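Local atomic coordinates of amidohydrolase 2 (Bifidobacterium longum subsp. infantis, PDB entry 6UVZ), a protein that probably acts as a hydrolase of the metallo-dependent superfamily, built on a TIM-barrel fold, with no more specific reaction assigned. Residues Ile9-His14 with Lys213-Ser218; Gly101-Leu106 with Pro134-Asn139; Val159-Leu164 with Ser187-Ser192. All blocks are in the same frame, centred on the assembly; numbering follows the deposited sequence.

Contact 1: residues Ile9-His14 with Lys213-Ser218; sequences IDSHFH and KVLYSS
Ile9 turns its carbonyl oxygen to the edge of the Tyr216 ring, lying near the ring plane 3.6 Å from CD2. A water donates to Ile9 O at 2.9 Å and weakly accepts from Tyr216 N, joining two backbones too far apart here for a direct bond. Asp10 sends its carboxylate forward, between His12 N and Ser218 (CG anti to the backbone N, chi1 -155°). OD2 uses its anti lone pair to accept from His12 N at 3.2 Å, an Asx turn, for which an aspartate is the right size. The same oxygen takes a long, weak bond from Ser218 N. OD1 lies by Ser218 OG, but its modelled position is doubtful. With an alanine here, His12 N would probably lose its acceptor and Ser218 N its weak one, leaving the turn free to shift. Ser11 binds directly: its N gives Tyr216 O a bond of 3.2 Å. Its small side chain, with OG held between N and the carbonyl carbon (chi1 59°), points OG across at the same oxygen, which so takes a second, apparently very short bond whose length is uncertain at this resolution. His12 CB lies beside the Ser217 hydroxyl; that hydroxyl bonds Ser192, while His12 ND1 is held by Lys190. His12 and His14 match the His-x-His pattern found at the C-terminal end of the first strand in this superfamily, where many relatives carry metal ligands. The contact joins the first and last strands of the parallel eight-stranded sheet, closing the barrel. Strand 51-58 flanks 9-14 and strand 187-191 flanks 213-218, while helix 244-254 packs on Ile9 and Leu215, its Phe247 meeting the Tyr216 ring.

Contact 2: residues Gly101-Leu106 with Pro134-Asn139; sequences GIREPL and PFELCN
Ile102 and Phe135 form a parallel bridge between the fourth and fifth strands of the barrel, whose short axes run 4.9 Å apart at closest approach and 26° from aligned. Glu136 N bonds Ile102 O at 3.1 Å, and Phe135 CA brings its hydrogen to the same oxygen. One step earlier Ile102 N gives a weak bond to Pro134 O; proline has no N-H of its own to offer, yet its carbonyl serves. Gly101, lacking a side chain, lets its CA pass 3.6 Å from Pro134 O. On one side of the sheet the two side chains of Arg103 and Glu136 cross, Arg103 CB lying 3.5 Å from Glu136 CB, with Arg103 CG beside the Glu136 backbone oxygen. Their long aliphatic stems pack while the charged ends part: Arg103 bends at its third torsion (chi3 90°) toward Glu59, Glu136 bends away to Lys190, and Arg103 NH1 stays 6.6 Å from Glu136 OE2. On the other side the Phe135 ring reaches across to Glu104, Phe135 CE1 coming 3.7 Å from Glu104 N. The Glu104 side chain meets the ring near CB, then extends away from it to Arg115 and the N of Val89. Beyond strand 101-103, Leu106 CD1 meets Leu137 CD1 at 3.6 Å, two branched tips suited to an apolar seam. That seam is continued by helix 144-153, through Met147 on Leu106 and Phe151 on Leu137. Helix 119-131, which connects the two strands, packs its Met128 on Ile102 and Phe135, and strand 159-161 borders 134-139 on its remaining edge.

Contact 3: residues Val159-Leu164 with Ser187-Ser192; sequences VIIDHL and SYIKVS
Strands 159-161 and 187-191 run parallel, their axes 4.3 Å apart and 27° askew, with Tyr188 N bonded to Val159 O at 2.8 Å and Lys190 N to Ile161 O at 2.9 Å; between these two, Ile161 N donates to Tyr188 O. The Tyr188 ring has its edge turned to Val159 O, near its plane, and its CB rests on Ile160 CG1. Beyond it Lys190 stretches out fully, its CE passing 3.5 Å from Ile160 CG2, so that a greasy stem lies on a branched residue while the amine goes on to the interior of the barrel. There NZ forms its salt bridge with Glu136 and a longer one with Asp162 OD1, whose side chain runs alongside. The pair is a beta-alpha-beta unit of the TIM barrel, with helix 172-181 as the connection. On the side facing the helices, Ile161 CB packs against Ile189 CG1 at 3.9 Å. Leu164, like His163 less well ordered, gives a weak bond from N to Lys190 O and lays CD2 against Ile189 CD1 and Val191 CG2, each at 4.0 Å, and helix 199-209 packs over it. At the turn beyond the strand, His163 ND1 makes a weak bond to Ser192 OG, and the His163 ring meets that of His12 edge-to-face.

How the contacts relate
From the N terminus the chain enters strand 7-13 and passes through all the other strands before strand 214-216 comes back beside it, so contact 1 closes the widest loop and brings the ends of the barrel sheet together. Within that loop, contact 2 closes first, over helix 119-131, and contact 3 follows in series, over helix 172-181; none of the three cross. Strands 135-137 and 159-161 are neighbours, as are 187-191 and 214-216, so the strands follow one another round the barrel from 101-103 to 214-216, and contact 1 closes the ring against the first strand without a regular bridge. Inside the barrel the contacts converge on Lys190, within reach of Glu136, His12 and Ser11.

Contact 1: residues Ile9-His14 with Lys213-Ser218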
loop_
_atom_site.group_PDB
_atom_site.type_symbol
_atom_site.label_atom_id
_atom_site.label_comp_id
_atom_site.label_asym_id
_atom_site.label_seq_id
_atom_site.Cartn_x
_atom_site.Cartn_y
_atom_site.Cartn_z
ATOM N N ILE A 9 11.326 -4.042 -4.949
ATOM C CA ILE A 9 10.483 -4.517 -3.855
ATOM C C ILE A 9 9.087 -3.949 -4.069
ATOM O O ILE A 9 8.897 -2.727 -4.042
ATOM C CB ILE A 9 11.034 -4.107 -2.480
ATOM C CG1 ILE A 9 12.321 -4.870 -2.166
ATOM C CG2 ILE A 9 9.991 -4.345 -1.396
ATOM C CD1 ILE A 9 12.890 -4.567 -0.795
ATOM N N ASP A 10 8.115 -4.833 -4.286
ATOM C CA ASP A 10 6.736 -4.420 -4.527
ATOM C C ASP A 10 6.063 -4.146 -3.187
ATOM O O ASP A 10 5.761 -5.076 -2.434
ATOM C CB ASP A 10 5.985 -5.497 -5.303
ATOM C CG ASP A 10 4.815 -4.940 -6.088
ATOM O OD1 ASP A 10 4.722 -5.236 -7.296
ATOM O OD2 ASP A 10 4.002 -4.193 -5.504
ATOM N N SER A 11 5.814 -2.874 -2.888
ATOM C CA SER A 11 5.256 -2.508 -1.593
ATOM C C SER A 11 3.742 -2.673 -1.516
ATOM O O SER A 11 3.165 -2.394 -0.460
ATOM C CB SER A 11 5.635 -1.065 -1.248
ATOM O OG SER A 11 5.163 -0.162 -2.232
ATOM N N HIS A 12 3.086 -3.131 -2.583
ATOM C CA HIS A 12 1.628 -3.246 -2.574
ATOM C C HIS A 12 1.200 -4.189 -3.690
ATOM O O HIS A 12 1.249 -3.814 -4.865
ATOM C CB HIS A 12 0.984 -1.873 -2.739
ATOM C CG HIS A 12 -0.503 -1.871 -2.560
ATOM N ND1 HIS A 12 -1.118 -1.328 -1.453
ATOM C CD2 HIS A 12 -1.498 -2.337 -3.352
ATOM C CE1 HIS A 12 -2.427 -1.463 -1.568
ATOM N NE2 HIS A 12 -2.683 -2.072 -2.710
ATOM N N PHE A 13 0.775 -5.398 -3.325
ATOM C CA PHE A 13 0.213 -6.334 -4.288
ATOM C C PHE A 13 -0.842 -7.180 -3.590
ATOM O O PHE A 13 -0.906 -7.238 -2.359
ATOM C CB PHE A 13 1.292 -7.222 -4.925
ATOM C CG PHE A 13 1.704 -8.392 -4.074
ATOM C CD1 PHE A 13 1.139 -9.644 -4.274
ATOM C CD2 PHE A 13 2.661 -8.247 -3.086
ATOM C CE1 PHE A 13 1.515 -10.723 -3.496
ATOM C CE2 PHE A 13 3.042 -9.324 -2.306
ATOM C CZ PHE A 13 2.468 -10.563 -2.512
ATOM N N HIS A 14 -1.672 -7.842 -4.395
ATOM C CA HIS A 14 -2.755 -8.672 -3.889
ATOM C C HIS A 14 -2.727 -10.038 -4.558
ATOM O O HIS A 14 -2.259 -10.185 -5.691
ATOM C CB HIS A 14 -4.129 -8.028 -4.132
ATOM C CG HIS A 14 -4.245 -6.624 -3.624
ATOM N ND1 HIS A 14 -4.412 -6.327 -2.289
ATOM C CD2 HIS A 14 -4.232 -5.438 -4.276
ATOM C CE1 HIS A 14 -4.489 -5.016 -2.138
ATOM N NE2 HIS A 14 -4.384 -4.454 -3.328
ATOM N N LYS A 213 10.926 8.991 0.893
ATOM C CA LYS A 213 9.637 8.597 1.450
ATOM C C LYS A 213 8.628 8.331 0.341
ATOM O O LYS A 213 7.444 8.658 0.456
ATOM C CB LYS A 213 9.125 9.659 2.422
ATOM C CG LYS A 213 10.023 9.843 3.641
ATOM C CD LYS A 213 9.876 11.222 4.267
ATOM C CE LYS A 213 8.534 11.392 4.955
ATOM N NZ LYS A 213 8.417 12.714 5.627
ATOM N N VAL A 214 9.088 7.727 -0.753
ATOM C CA VAL A 214 8.237 7.354 -1.878
ATOM C C VAL A 214 8.502 5.892 -2.206
ATOM O O VAL A 214 9.652 5.498 -2.423
ATOM C CB VAL A 214 8.492 8.245 -3.110
ATOM C CG1 VAL A 214 7.711 7.731 -4.302
ATOM C CG2 VAL A 214 8.111 9.687 -2.811
ATOM N N LEU A 215 7.440 5.091 -2.243
ATOM C CA LEU A 215 7.540 3.650 -2.425
ATOM C C LEU A 215 7.022 3.252 -3.799
ATOM O O LEU A 215 6.002 3.770 -4.262
ATOM C CB LEU A 215 6.743 2.908 -1.348
ATOM C CG LEU A 215 6.973 3.310 0.110
ATOM C CD1 LEU A 215 5.906 2.699 1.002
ATOM C CD2 LEU A 215 8.354 2.887 0.568
ATOM N N TYR A 216 7.722 2.323 -4.447
ATOM C CA TYR A 216 7.218 1.731 -5.679
ATOM C C TYR A 216 6.095 0.755 -5.357
ATOM O O TYR A 216 6.238 -0.104 -4.480
ATOM C CB TYR A 216 8.323 1.011 -6.449
ATOM C CG TYR A 216 7.775 0.015 -7.447
ATOM C CD1 TYR A 216 7.191 0.441 -8.633
ATOM C CD2 TYR A 216 7.824 -1.350 -7.195
ATOM C CE1 TYR A 216 6.677 -0.466 -9.544
ATOM C CE2 TYR A 216 7.312 -2.263 -8.099
ATOM C CZ TYR A 216 6.742 -1.817 -9.271
ATOM O OH TYR A 216 6.234 -2.724 -10.171
ATOM N N SER A 217 4.987 0.879 -6.080
ATOM C CA SER A 217 3.822 0.030 -5.878
ATOM C C SER A 217 3.222 -0.317 -7.229
ATOM O O SER A 217 3.042 0.562 -8.077
ATOM C CB SER A 217 2.782 0.726 -4.993
ATOM O OG SER A 217 1.527 0.082 -5.082
ATOM N N SER A 218 2.912 -1.597 -7.428
ATOM C CA SER A 218 2.300 -2.064 -8.666
ATOM C C SER A 218 0.784 -2.152 -8.592
ATOM O O SER A 218 0.121 -2.029 -9.627
ATOM C CB SER A 218 2.854 -3.441 -9.052
ATOM O OG SER A 218 2.448 -4.430 -8.121
HETATM O O HOH W 1 9.144 -0.172 -2.744
#

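Contact 2: residues Gly101-Leu106 with Pro134-Asn139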
loop_
_atom_site.group_PDB
_atom_site.type_symbol
_atom_site.label_atom_id
_atom_site.label_comp_id
_atom_site.label_asym_id
_atom_site.label_seq_id
_atom_site.Cartn_x
_atom_site.Cartn_y
_atom_site.Cartn_z
ATOM N N GLY A 101 1.542 -5.826 9.750
ATOM C CA GLY A 101 0.901 -4.528 9.827
ATOM C C GLY A 101 -0.594 -4.680 9.658
ATOM O O GLY A 101 -1.111 -5.782 9.457
ATOM N N ILE A 102 -1.288 -3.548 9.732
ATOM C CA ILE A 102 -2.746 -3.511 9.716
ATOM C C ILE A 102 -3.214 -2.458 8.722
ATOM O O ILE A 102 -2.626 -1.375 8.629
ATOM C CB ILE A 102 -3.318 -3.221 11.123
ATOM C CG1 ILE A 102 -3.008 -4.376 12.076
ATOM C CG2 ILE A 102 -4.818 -2.974 11.062
ATOM C CD1 ILE A 102 -3.653 -5.684 11.676
ATOM N N ARG A 103 -4.269 -2.780 7.975
ATOM C CA ARG A 103 -4.985 -1.800 7.168
ATOM C C ARG A 103 -6.458 -1.835 7.542
ATOM O O ARG A 103 -7.079 -2.902 7.532
ATOM C CB ARG A 103 -4.830 -2.060 5.666
ATOM C CG ARG A 103 -5.537 -1.010 4.814
ATOM C CD ARG A 103 -5.207 -1.128 3.335
ATOM N NE ARG A 103 -6.137 -2.004 2.631
ATOM C CZ ARG A 103 -6.234 -2.076 1.306
ATOM N NH1 ARG A 103 -5.459 -1.319 0.542
ATOM N NH2 ARG A 103 -7.107 -2.901 0.747
ATOM N N GLU A 104 -7.012 -0.671 7.876
ATOM C CA GLU A 104 -8.441 -0.554 8.113
ATOM C C GLU A 104 -9.093 0.071 6.894
ATOM O O GLU A 104 -8.792 1.232 6.572
ATOM C CB GLU A 104 -8.722 0.288 9.353
ATOM C CG GLU A 104 -10.203 0.450 9.656
ATOM C CD GLU A 104 -10.462 1.222 10.935
ATOM O OE1 GLU A 104 -9.499 1.462 11.693
ATOM O OE2 GLU A 104 -11.631 1.589 11.181
ATOM N N PRO A 105 -9.968 -0.643 6.183
ATOM C CA PRO A 105 -10.598 -0.060 4.991
ATOM C C PRO A 105 -11.489 1.122 5.332
ATOM O O PRO A 105 -12.688 0.957 5.578
ATOM C CB PRO A 105 -11.404 -1.229 4.410
ATOM C CG PRO A 105 -11.648 -2.134 5.573
ATOM C CD PRO A 105 -10.425 -2.021 6.435
ATOM N N LEU A 106 -10.908 2.318 5.360
ATOM C CA LEU A 106 -11.670 3.538 5.610
ATOM C C LEU A 106 -12.598 3.777 4.426
ATOM O O LEU A 106 -12.164 4.219 3.360
ATOM C CB LEU A 106 -10.732 4.717 5.835
ATOM C CG LEU A 106 -9.831 4.581 7.066
ATOM C CD1 LEU A 106 -8.934 5.794 7.226
ATOM C CD2 LEU A 106 -10.667 4.365 8.317
ATOM N N PRO A 134 3.237 -0.969 11.145
ATOM C CA PRO A 134 2.852 0.158 10.292
ATOM C C PRO A 134 1.370 0.107 9.952
ATOM O O PRO A 134 0.732 -0.948 9.973
ATOM C CB PRO A 134 3.714 -0.027 9.036
ATOM C CG PRO A 134 4.809 -0.970 9.445
ATOM C CD PRO A 134 4.199 -1.861 10.481
ATOM N N PHE A 135 0.823 1.275 9.634
ATOM C CA PHE A 135 -0.573 1.398 9.240
ATOM C C PHE A 135 -0.671 1.733 7.758
ATOM O O PHE A 135 0.071 2.580 7.250
ATOM C CB PHE A 135 -1.298 2.468 10.060
ATOM C CG PHE A 135 -2.742 2.637 9.680
ATOM C CD1 PHE A 135 -3.687 1.703 10.069
ATOM C CD2 PHE A 135 -3.153 3.724 8.929
ATOM C CE1 PHE A 135 -5.015 1.851 9.719
ATOM C CE2 PHE A 135 -4.481 3.879 8.576
ATOM C CZ PHE A 135 -5.412 2.941 8.972
ATOM N N GLU A 136 -1.594 1.064 7.073
ATOM C CA GLU A 136 -1.826 1.258 5.647
ATOM C C GLU A 136 -3.056 2.145 5.485
ATOM O O GLU A 136 -4.173 1.734 5.812
ATOM C CB GLU A 136 -2.012 -0.086 4.947
ATOM C CG GLU A 136 -1.473 -0.145 3.534
ATOM C CD GLU A 136 0.017 -0.413 3.490
ATOM O OE1 GLU A 136 0.527 -1.094 4.405
ATOM O OE2 GLU A 136 0.678 0.058 2.544
ATOM N N LEU A 137 -2.851 3.362 4.983
ATOM C CA LEU A 137 -3.913 4.359 4.876
ATOM C C LEU A 137 -4.468 4.360 3.456
ATOM O O LEU A 137 -3.786 4.780 2.516
ATOM C CB LEU A 137 -3.396 5.744 5.261
ATOM C CG LEU A 137 -4.390 6.894 5.077
ATOM C CD1 LEU A 137 -5.671 6.622 5.844
ATOM C CD2 LEU A 137 -3.780 8.216 5.512
ATOM N N CYS A 138 -5.708 3.900 3.307
ATOM C CA CYS A 138 -6.434 3.951 2.041
ATOM C C CYS A 138 -7.784 4.599 2.311
ATOM O O CYS A 138 -8.653 3.988 2.942
ATOM C CB CYS A 138 -6.603 2.556 1.437
ATOM S SG CYS A 138 -7.450 2.535 -0.161
ATOM N N ASN A 139 -7.962 5.831 1.836
ATOM C CA ASN A 139 -9.140 6.613 2.188
ATOM C C ASN A 139 -9.801 7.240 0.967
ATOM O O ASN A 139 -9.489 6.882 -0.174
ATOM C CB ASN A 139 -8.763 7.707 3.186
ATOM C CG ASN A 139 -7.761 8.692 2.616
ATOM O OD1 ASN A 139 -6.953 8.343 1.754
ATOM N ND2 ASN A 139 -7.810 9.931 3.091
#

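Contact 3: residues Val159-Leu164 with Ser187-Ser192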
loop_
_atom_site.group_PDB
_atom_site.type_symbol
_atom_site.label_atom_id
_atom_site.label_comp_id
_atom_site.label_asym_id
_atom_site.label_seq_id
_atom_site.Cartn_x
_atom_site.Cartn_y
_atom_site.Cartn_z
ATOM N N VAL A 159 3.035 5.365 8.811
ATOM C CA VAL A 159 1.837 5.435 7.983
ATOM C C VAL A 159 2.264 5.397 6.524
ATOM O O VAL A 159 3.210 6.088 6.127
ATOM C CB VAL A 159 1.012 6.697 8.294
ATOM C CG1 VAL A 159 1.903 7.933 8.307
ATOM C CG2 VAL A 159 -0.121 6.857 7.290
ATOM N N ILE A 160 1.581 4.579 5.730
ATOM C CA ILE A 160 1.848 4.453 4.302
ATOM C C ILE A 160 0.600 4.913 3.564
ATOM O O ILE A 160 -0.464 4.288 3.675
ATOM C CB ILE A 160 2.231 3.021 3.904
ATOM C CG1 ILE A 160 3.576 2.626 4.516
ATOM C CG2 ILE A 160 2.292 2.901 2.395
ATOM C CD1 ILE A 160 3.475 1.963 5.873
ATOM N N ILE A 161 0.723 6.005 2.812
ATOM C CA ILE A 161 -0.397 6.557 2.057
ATOM C C ILE A 161 -0.574 5.715 0.797
ATOM O O ILE A 161 0.304 5.681 -0.068
ATOM C CB ILE A 161 -0.168 8.032 1.710
ATOM C CG1 ILE A 161 0.389 8.796 2.912
ATOM C CG2 ILE A 161 -1.463 8.672 1.246
ATOM C CD1 ILE A 161 -0.520 8.810 4.113
ATOM N N ASP A 162 -1.710 5.031 0.690
ATOM C CA ASP A 162 -1.963 4.147 -0.440
ATOM C C ASP A 162 -2.435 4.942 -1.650
ATOM O O ASP A 162 -3.299 5.817 -1.533
ATOM C CB ASP A 162 -3.009 3.091 -0.080
ATOM C CG ASP A 162 -2.480 2.049 0.880
ATOM O OD1 ASP A 162 -1.300 2.149 1.279
ATOM O OD2 ASP A 162 -3.245 1.127 1.231
ATOM N N HIS A 163 -1.855 4.634 -2.811
ATOM C CA HIS A 163 -2.368 5.087 -4.106
ATOM C C HIS A 163 -2.383 6.610 -4.211
ATOM O O HIS A 163 -3.360 7.207 -4.670
ATOM C CB HIS A 163 -3.760 4.510 -4.370
ATOM C CG HIS A 163 -3.816 3.013 -4.316
ATOM N ND1 HIS A 163 -2.690 2.228 -4.181
ATOM C CD2 HIS A 163 -4.864 2.158 -4.379
ATOM C CE1 HIS A 163 -3.042 0.956 -4.162
ATOM N NE2 HIS A 163 -4.356 0.885 -4.281
ATOM N N LEU A 164 -1.288 7.243 -3.785
ATOM C CA LEU A 164 -1.121 8.696 -3.875
ATOM C C LEU A 164 -2.236 9.446 -3.149
ATOM O O LEU A 164 -2.600 10.561 -3.533
ATOM C CB LEU A 164 -1.029 9.153 -5.334
ATOM C CG LEU A 164 0.165 8.629 -6.134
ATOM C CD1 LEU A 164 -0.045 8.849 -7.623
ATOM C CD2 LEU A 164 1.454 9.293 -5.671
ATOM N N SER A 187 6.156 8.979 7.551
ATOM C CA SER A 187 5.110 8.897 6.543
ATOM C C SER A 187 5.699 8.435 5.217
ATOM O O SER A 187 6.835 8.772 4.875
ATOM C CB SER A 187 4.418 10.249 6.368
ATOM O OG SER A 187 5.337 11.241 5.943
ATOM N N TYR A 188 4.919 7.649 4.479
ATOM C CA TYR A 188 5.324 7.150 3.174
ATOM C C TYR A 188 4.117 7.169 2.249
ATOM O O TYR A 188 2.974 7.056 2.698
ATOM C CB TYR A 188 5.899 5.728 3.257
ATOM C CG TYR A 188 7.175 5.622 4.063
ATOM C CD1 TYR A 188 8.417 5.681 3.443
ATOM C CD2 TYR A 188 7.139 5.459 5.442
ATOM C CE1 TYR A 188 9.586 5.582 4.173
ATOM C CE2 TYR A 188 8.303 5.360 6.180
ATOM C CZ TYR A 188 9.523 5.422 5.541
ATOM O OH TYR A 188 10.684 5.323 6.273
ATOM N N ILE A 189 4.378 7.311 0.953
ATOM C CA ILE A 189 3.323 7.392 -0.048
ATOM C C ILE A 189 3.676 6.483 -1.219
ATOM O O ILE A 189 4.836 6.416 -1.643
ATOM C CB ILE A 189 3.095 8.847 -0.514
ATOM C CG1 ILE A 189 1.929 8.924 -1.502
ATOM C CG2 ILE A 189 4.369 9.438 -1.105
ATOM C CD1 ILE A 189 1.468 10.336 -1.788
ATOM N N LYS A 190 2.676 5.770 -1.728
ATOM C CA LYS A 190 2.848 4.851 -2.843
ATOM C C LYS A 190 2.414 5.515 -4.141
ATOM O O LYS A 190 1.436 6.269 -4.168
ATOM C CB LYS A 190 2.038 3.573 -2.623
ATOM C CG LYS A 190 2.512 2.728 -1.461
ATOM C CD LYS A 190 1.584 1.551 -1.234
ATOM C CE LYS A 190 2.186 0.576 -0.245
ATOM N NZ LYS A 190 1.213 -0.464 0.185
ATOM N N VAL A 191 3.138 5.226 -5.216
ATOM C CA VAL A 191 2.817 5.754 -6.541
ATOM C C VAL A 191 2.107 4.634 -7.295
ATOM O O VAL A 191 2.723 3.861 -8.034
ATOM C CB VAL A 191 4.059 6.249 -7.277
ATOM C CG1 VAL A 191 3.662 6.925 -8.581
ATOM C CG2 VAL A 191 4.842 7.204 -6.400
ATOM N N SER A 192 0.792 4.544 -7.100
ATOM C CA SER A 192 -0.012 3.541 -7.793
ATOM C C SER A 192 -1.469 4.001 -7.767
ATOM O O SER A 192 -1.741 5.205 -7.707
ATOM C CB SER A 192 0.219 2.160 -7.147
ATOM O OG SER A 192 -0.143 2.171 -5.777
#